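Local coordinates for protein Tv2483 (Treponema vincentii, PDB 6DET) that binds L-arginine with high selectivity and probably delivers it to an ABC transporter as the solute-binding lipoprotein, at residues 138-143 and 187-192; 145-150 and 155-160. One frame throughout, in Å; residues are numbered along the deposited sequence.

Interaction 1: 138-143 and 187-192; sequences AQLQNR and CDAIVV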
loop_
_atom_site.group_PDB
_atom_site.type_symbol
_atom_site.label_atom_id
_atom_site.label_comp_id
_atom_site.label_asym_id
_atom_site.label_seq_id
_atom_site.Cartn_x
_atom_site.Cartn_y
_atom_site.Cartn_z
ATOM N N ALA A 138 -10.206 -23.231 -2.404
ATOM C CA ALA A 138 -11.089 -24.150 -1.694
ATOM C C ALA A 138 -10.335 -24.963 -0.655
ATOM O O ALA A 138 -10.923 -25.385 0.344
ATOM C CB ALA A 138 -11.782 -25.083 -2.685
ATOM N N GLN A 139 -9.045 -25.209 -0.871
ATOM C CA GLN A 139 -8.256 -25.938 0.112
ATOM C C GLN A 139 -7.888 -25.082 1.316
ATOM O O GLN A 139 -7.235 -25.588 2.234
ATOM C CB GLN A 139 -6.988 -26.478 -0.536
ATOM C CG GLN A 139 -7.257 -27.583 -1.546
ATOM C CD GLN A 139 -6.041 -27.914 -2.369
ATOM O OE1 GLN A 139 -5.324 -27.028 -2.843
ATOM N NE2 GLN A 139 -5.806 -29.196 -2.562
ATOM N N LEU A 140 -8.275 -23.815 1.331
ATOM C CA LEU A 140 -8.063 -22.966 2.491
ATOM C C LEU A 140 -9.200 -23.083 3.498
ATOM O O LEU A 140 -9.125 -22.476 4.573
ATOM C CB LEU A 140 -7.897 -21.507 2.053
ATOM C CG LEU A 140 -6.778 -21.161 1.063
ATOM C CD1 LEU A 140 -6.909 -19.720 0.611
ATOM C CD2 LEU A 140 -5.394 -21.398 1.644
ATOM N N GLN A 141 -10.242 -23.856 3.186
ATOM C CA GLN A 141 -11.370 -23.991 4.099
ATOM C C GLN A 141 -10.927 -24.641 5.396
ATOM O O GLN A 141 -10.120 -25.576 5.400
ATOM C CB GLN A 141 -12.488 -24.816 3.472
ATOM C CG GLN A 141 -13.205 -24.114 2.361
ATOM C CD GLN A 141 -14.461 -24.833 1.961
ATOM O OE1 GLN A 141 -15.218 -25.298 2.810
ATOM N NE2 GLN A 141 -14.688 -24.940 0.662
ATOM N N ASN A 142 -11.484 -24.149 6.510
ATOM C CA ASN A 142 -11.158 -24.663 7.839
ATOM C C ASN A 142 -9.661 -24.543 8.100
ATOM O O ASN A 142 -9.027 -25.453 8.635
ATOM C CB ASN A 142 -11.622 -26.114 8.018
ATOM C CG ASN A 142 -13.090 -26.306 7.701
ATOM O OD1 ASN A 142 -13.446 -27.008 6.755
ATOM N ND2 ASN A 142 -13.953 -25.691 8.496
ATOM N N ARG A 143 -9.087 -23.424 7.688
ATOM C CA ARG A 143 -7.693 -23.111 7.940
ATOM C C ARG A 143 -7.618 -21.804 8.713
ATOM O O ARG A 143 -8.606 -21.089 8.864
ATOM C CB ARG A 143 -6.904 -22.972 6.634
ATOM C CG ARG A 143 -6.984 -24.155 5.696
ATOM C CD ARG A 143 -6.165 -25.332 6.162
ATOM N NE ARG A 143 -6.145 -26.357 5.128
ATOM C CZ ARG A 143 -5.644 -27.578 5.282
ATOM N NH1 ARG A 143 -5.107 -27.944 6.439
ATOM N NH2 ARG A 143 -5.680 -28.433 4.270
ATOM N N CYS A 187 -0.240 -20.251 11.290
ATOM C CA CYS A 187 -1.291 -20.153 10.291
ATOM C C CYS A 187 -0.917 -21.067 9.136
ATOM O O CYS A 187 0.229 -21.498 9.010
ATOM C CB CYS A 187 -1.473 -18.724 9.802
ATOM S SG CYS A 187 -0.042 -18.119 8.907
ATOM N N ASP A 188 -1.902 -21.348 8.283
ATOM C CA ASP A 188 -1.723 -22.184 7.102
ATOM C C ASP A 188 -1.502 -21.380 5.833
ATOM O O ASP A 188 -1.015 -21.930 4.837
ATOM C CB ASP A 188 -2.954 -23.065 6.896
ATOM C CG ASP A 188 -3.292 -23.878 8.119
ATOM O OD1 ASP A 188 -2.584 -24.870 8.339
ATOM O OD2 ASP A 188 -4.266 -23.530 8.827
ATOM N N ALA A 189 -1.876 -20.110 5.844
ATOM C CA ALA A 189 -1.709 -19.239 4.696
ATOM C C ALA A 189 -1.695 -17.805 5.191
ATOM O O ALA A 189 -2.108 -17.526 6.322
ATOM C CB ALA A 189 -2.828 -19.424 3.689
ATOM N N ILE A 190 -1.257 -16.901 4.308
ATOM C CA ILE A 190 -1.256 -15.462 4.559
ATOM C C ILE A 190 -1.763 -14.729 3.325
ATOM O O ILE A 190 -1.667 -15.216 2.192
ATOM C CB ILE A 190 0.137 -14.927 4.933
ATOM C CG1 ILE A 190 1.084 -14.947 3.723
ATOM C CG2 ILE A 190 0.702 -15.710 6.123
ATOM C CD1 ILE A 190 2.472 -14.433 3.996
ATOM N N VAL A 191 -2.272 -13.530 3.563
ATOM C CA VAL A 191 -2.635 -12.579 2.504
ATOM C C VAL A 191 -1.543 -11.523 2.418
ATOM O O VAL A 191 -1.135 -10.949 3.442
ATOM C CB VAL A 191 -3.993 -11.911 2.775
ATOM C CG1 VAL A 191 -4.302 -10.873 1.674
ATOM C CG2 VAL A 191 -5.070 -12.916 2.836
ATOM N N VAL A 192 -1.067 -11.255 1.202
ATOM C CA VAL A 192 -0.112 -10.182 0.963
ATOM C C VAL A 192 -0.556 -9.455 -0.298
ATOM O O VAL A 192 -1.393 -9.949 -1.062
ATOM C CB VAL A 192 1.334 -10.699 0.821
ATOM C CG1 VAL A 192 1.802 -11.354 2.122
ATOM C CG2 VAL A 192 1.452 -11.724 -0.311
#
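R143 and D188 meet crosswise at the partly exposed end of this contact, and it is the aliphatic part of the arginine that does the touching. CB of R143 lies 3.5 Å from OD2 of D188, and CD of R143 is 3.8 Å from the carboxylate carbon CG of D188, the two side chains crossing at about a right angle. The guanidinium is turned elsewhere. A bend at chi2 (-74°) folds the arginine chain back toward the 3-10 segment, where NE donates to the backbone O of Q139 at 3.2 Å. This bond is nearly straight, with an N-H...O angle of 175°, and the acceptor sits at the edge of the guanidinium, in its plane. The charges of R143 and D188 probably attract only at longer range: NH1 of R143 is 4.4 Å from OD1 of D188, too far and too far out of the guanidinium plane for a salt bridge. The other carboxylate oxygen, OD2, accepts a hydrogen bond from the backbone N of T144, so the aspartate, just before strand 189-193, bonds to the neighbouring parallel strand 143-148. L140 opens a type II turn that ends at R143 and leads from a short 3-10 segment into strand 143-148, within a domain of the periplasmic-binding-protein type. Deeper in, the L140 methyl CD2 packs on CB of A189 at 3.8 Å. A189 is small, which lets the leucine methyl come close to the strand's backbone, and V126 of strand 120-129 touches both residues.

Interaction 2: 145-150 and 155-160; sequences IAVEAD and EALLNV. With ARG (arginine), chain B.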
loop_
_atom_site.group_PDB
_atom_site.type_symbol
_atom_site.label_atom_id
_atom_site.label_comp_id
_atom_site.label_asym_id
_atom_site.label_seq_id
_atom_site.Cartn_x
_atom_site.Cartn_y
_atom_site.Cartn_z
ATOM N N ILE A 145 -5.686 -18.155 8.531
ATOM C CA ILE A 145 -5.022 -17.309 7.554
ATOM C C ILE A 145 -4.664 -15.995 8.222
ATOM O O ILE A 145 -5.512 -15.374 8.876
ATOM C CB ILE A 145 -5.900 -17.053 6.320
ATOM C CG1 ILE A 145 -6.358 -18.393 5.732
ATOM C CG2 ILE A 145 -5.125 -16.183 5.307
ATOM C CD1 ILE A 145 -7.254 -18.261 4.530
ATOM N N ALA A 146 -3.414 -15.579 8.065
ATOM C CA ALA A 146 -2.922 -14.366 8.709
ATOM C C ALA A 146 -2.998 -13.217 7.721
ATOM O O ALA A 146 -2.739 -13.381 6.521
ATOM C CB ALA A 146 -1.484 -14.518 9.218
ATOM N N VAL A 147 -3.365 -12.052 8.242
ATOM C CA VAL A 147 -3.438 -10.835 7.444
ATOM C C VAL A 147 -2.797 -9.722 8.253
ATOM O O VAL A 147 -2.784 -9.751 9.488
ATOM C CB VAL A 147 -4.890 -10.473 7.054
ATOM C CG1 VAL A 147 -5.565 -11.657 6.371
ATOM C CG2 VAL A 147 -5.704 -10.000 8.276
ATOM N N GLU A 148 -2.255 -8.741 7.557
ATOM C CA GLU A 148 -1.825 -7.527 8.237
ATOM C C GLU A 148 -3.052 -6.764 8.765
ATOM O O GLU A 148 -4.056 -6.595 8.062
ATOM C CB GLU A 148 -0.975 -6.683 7.283
ATOM C CG GLU A 148 -0.290 -5.519 7.948
ATOM C CD GLU A 148 0.585 -4.676 6.994
ATOM O OE1 GLU A 148 0.458 -4.753 5.744
ATOM O OE2 GLU A 148 1.394 -3.883 7.526
ATOM N N ALA A 149 -2.993 -6.348 10.027
ATOM C CA ALA A 149 -4.112 -5.643 10.635
ATOM C C ALA A 149 -4.427 -4.353 9.893
ATOM O O ALA A 149 -3.531 -3.662 9.407
ATOM C CB ALA A 149 -3.809 -5.300 12.089
ATOM N N ASP A 150 -5.721 -4.020 9.853
ATOM C CA ASP A 150 -6.232 -2.761 9.297
ATOM C C ASP A 150 -5.853 -2.553 7.837
ATOM O O ASP A 150 -5.625 -1.416 7.402
ATOM C CB ASP A 150 -5.772 -1.561 10.127
ATOM C CG ASP A 150 -6.365 -1.558 11.513
ATOM O OD1 ASP A 150 -7.436 -0.945 11.686
ATOM O OD2 ASP A 150 -5.768 -2.173 12.423
ATOM N N GLU A 155 -11.645 -8.485 5.045
ATOM C CA GLU A 155 -12.771 -8.277 4.141
ATOM C C GLU A 155 -12.525 -8.947 2.803
ATOM O O GLU A 155 -13.445 -9.522 2.208
ATOM C CB GLU A 155 -13.020 -6.780 3.931
ATOM C CG GLU A 155 -13.438 -6.012 5.167
ATOM C CD GLU A 155 -13.642 -4.536 4.881
ATOM O OE1 GLU A 155 -13.519 -4.130 3.704
ATOM O OE2 GLU A 155 -13.924 -3.781 5.834
ATOM N N ALA A 156 -11.289 -8.884 2.305
ATOM C CA ALA A 156 -10.988 -9.555 1.049
ATOM C C ALA A 156 -11.248 -11.056 1.162
ATOM O O ALA A 156 -11.864 -11.647 0.273
ATOM C CB ALA A 156 -9.545 -9.287 0.641
ATOM N N LEU A 157 -10.814 -11.681 2.270
ATOM C CA LEU A 157 -11.019 -13.128 2.442
ATOM C C LEU A 157 -12.492 -13.467 2.619
ATOM O O LEU A 157 -12.996 -14.433 2.025
ATOM C CB LEU A 157 -10.233 -13.652 3.649
ATOM C CG LEU A 157 -8.709 -13.744 3.585
ATOM C CD1 LEU A 157 -8.132 -13.946 5.024
ATOM C CD2 LEU A 157 -8.253 -14.851 2.640
ATOM N N LEU A 158 -13.192 -12.711 3.472
ATOM C CA LEU A 158 -14.620 -12.916 3.699
ATOM C C LEU A 158 -15.446 -12.750 2.435
ATOM O O LEU A 158 -16.622 -13.132 2.435
ATOM C CB LEU A 158 -15.140 -11.942 4.759
ATOM C CG LEU A 158 -15.091 -12.401 6.218
ATOM C CD1 LEU A 158 -13.734 -12.960 6.586
ATOM C CD2 LEU A 158 -15.455 -11.248 7.143
ATOM N N ASN A 159 -14.871 -12.195 1.371
ATOM C CA ASN A 159 -15.565 -12.066 0.099
ATOM C C ASN A 159 -15.268 -13.201 -0.868
ATOM O O ASN A 159 -15.768 -13.182 -1.998
ATOM C CB ASN A 159 -15.228 -10.730 -0.550
ATOM C CG ASN A 159 -16.280 -9.701 -0.273
ATOM O OD1 ASN A 159 -17.314 -9.663 -0.942
ATOM N ND2 ASN A 159 -16.052 -8.882 0.747
ATOM N N VAL A 160 -14.494 -14.188 -0.447
ATOM C CA VAL A 160 -14.312 -15.423 -1.203
ATOM C C VAL A 160 -15.375 -16.417 -0.743
ATOM O O VAL A 160 -15.450 -16.746 0.444
ATOM C CB VAL A 160 -12.892 -15.974 -0.992
ATOM C CG1 VAL A 160 -12.677 -17.272 -1.738
ATOM C CG2 VAL A 160 -11.860 -14.920 -1.417
HETATM N N ARG B . -2.736 -2.143 0.823
HETATM C CA ARG B . -2.699 -2.172 2.308
HETATM C C ARG B . -3.718 -1.180 2.858
HETATM O O ARG B . -4.115 -0.264 2.114
HETATM C CB ARG B . -1.307 -1.822 2.831
HETATM C CG ARG B . -0.231 -2.849 2.497
HETATM C CD ARG B . 1.170 -2.446 2.951
HETATM N NE ARG B . 1.231 -2.371 4.398
HETATM C CZ ARG B . 1.309 -1.246 5.100
HETATM N NH1 ARG B . 1.312 -1.336 6.433
HETATM N NH2 ARG B . 1.360 -0.056 4.499
HETATM O OXT ARG B . -4.115 -1.287 4.027
#
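In the beta-alpha-beta unit of strand 143-148, helix 153-158 and strand 167-172, L157 packs the helix onto the first strand. Its two methyls divide the work. CD1 of L157 reaches CG1 of V147 at 3.7 Å and CG2 of I145 at 3.8 Å, while CD2 of L157 lies 4.0 Å from CD1 of I145. I145 has its CG1 beside the backbone N (chi1 -54°), which carries CD1 out to the second leucine methyl and leaves CG2 for the first. Residues 145 and 147 both face the helix, as alternation along a strand requires, and beta-branched side chains suit this position because they fill the sheet surface close to the backbone. V191 of the adjacent strand also touches all three residues. In the alpha/beta domains of solute-binding proteins the ligand sits at the strand ends, and E148 fits that pattern: it ends the strand and grips the bound arginine. Its extended side chain, CG anti to the backbone N (chi1 -170°), presents both carboxylate oxygens to the guanidinium, OE1 accepting from ligand NE and OE2 from ligand NH1, each at 2.8 Å. A carboxylate matches this two-pronged donor in shape and charge. N159 turns its amide back toward the preceding helical turn, ND2 donating to O of E155 at 3.1 Å.

Overall arrangement
Both contacts attach to one sheet, in which strands 143-148 and 189-193 run parallel as neighbours; A146 N is 2.9 Å from A189 O, and A146 O is 3.0 Å from V191 N, both probable hydrogen bonds. Interaction 2 is nested within the chain loop that interaction 1 closes, and their centres lie 10 Å apart. The touching residues of interaction 2 are all buried and apolar, with its polar chemistry displaced to the strand end, where the arginine ligand is bound. Interaction 1 is farther from the chain's centre and only partly buried: it combines a small apolar contact with a charged pair nearer the surface, around the starts of the same two strands.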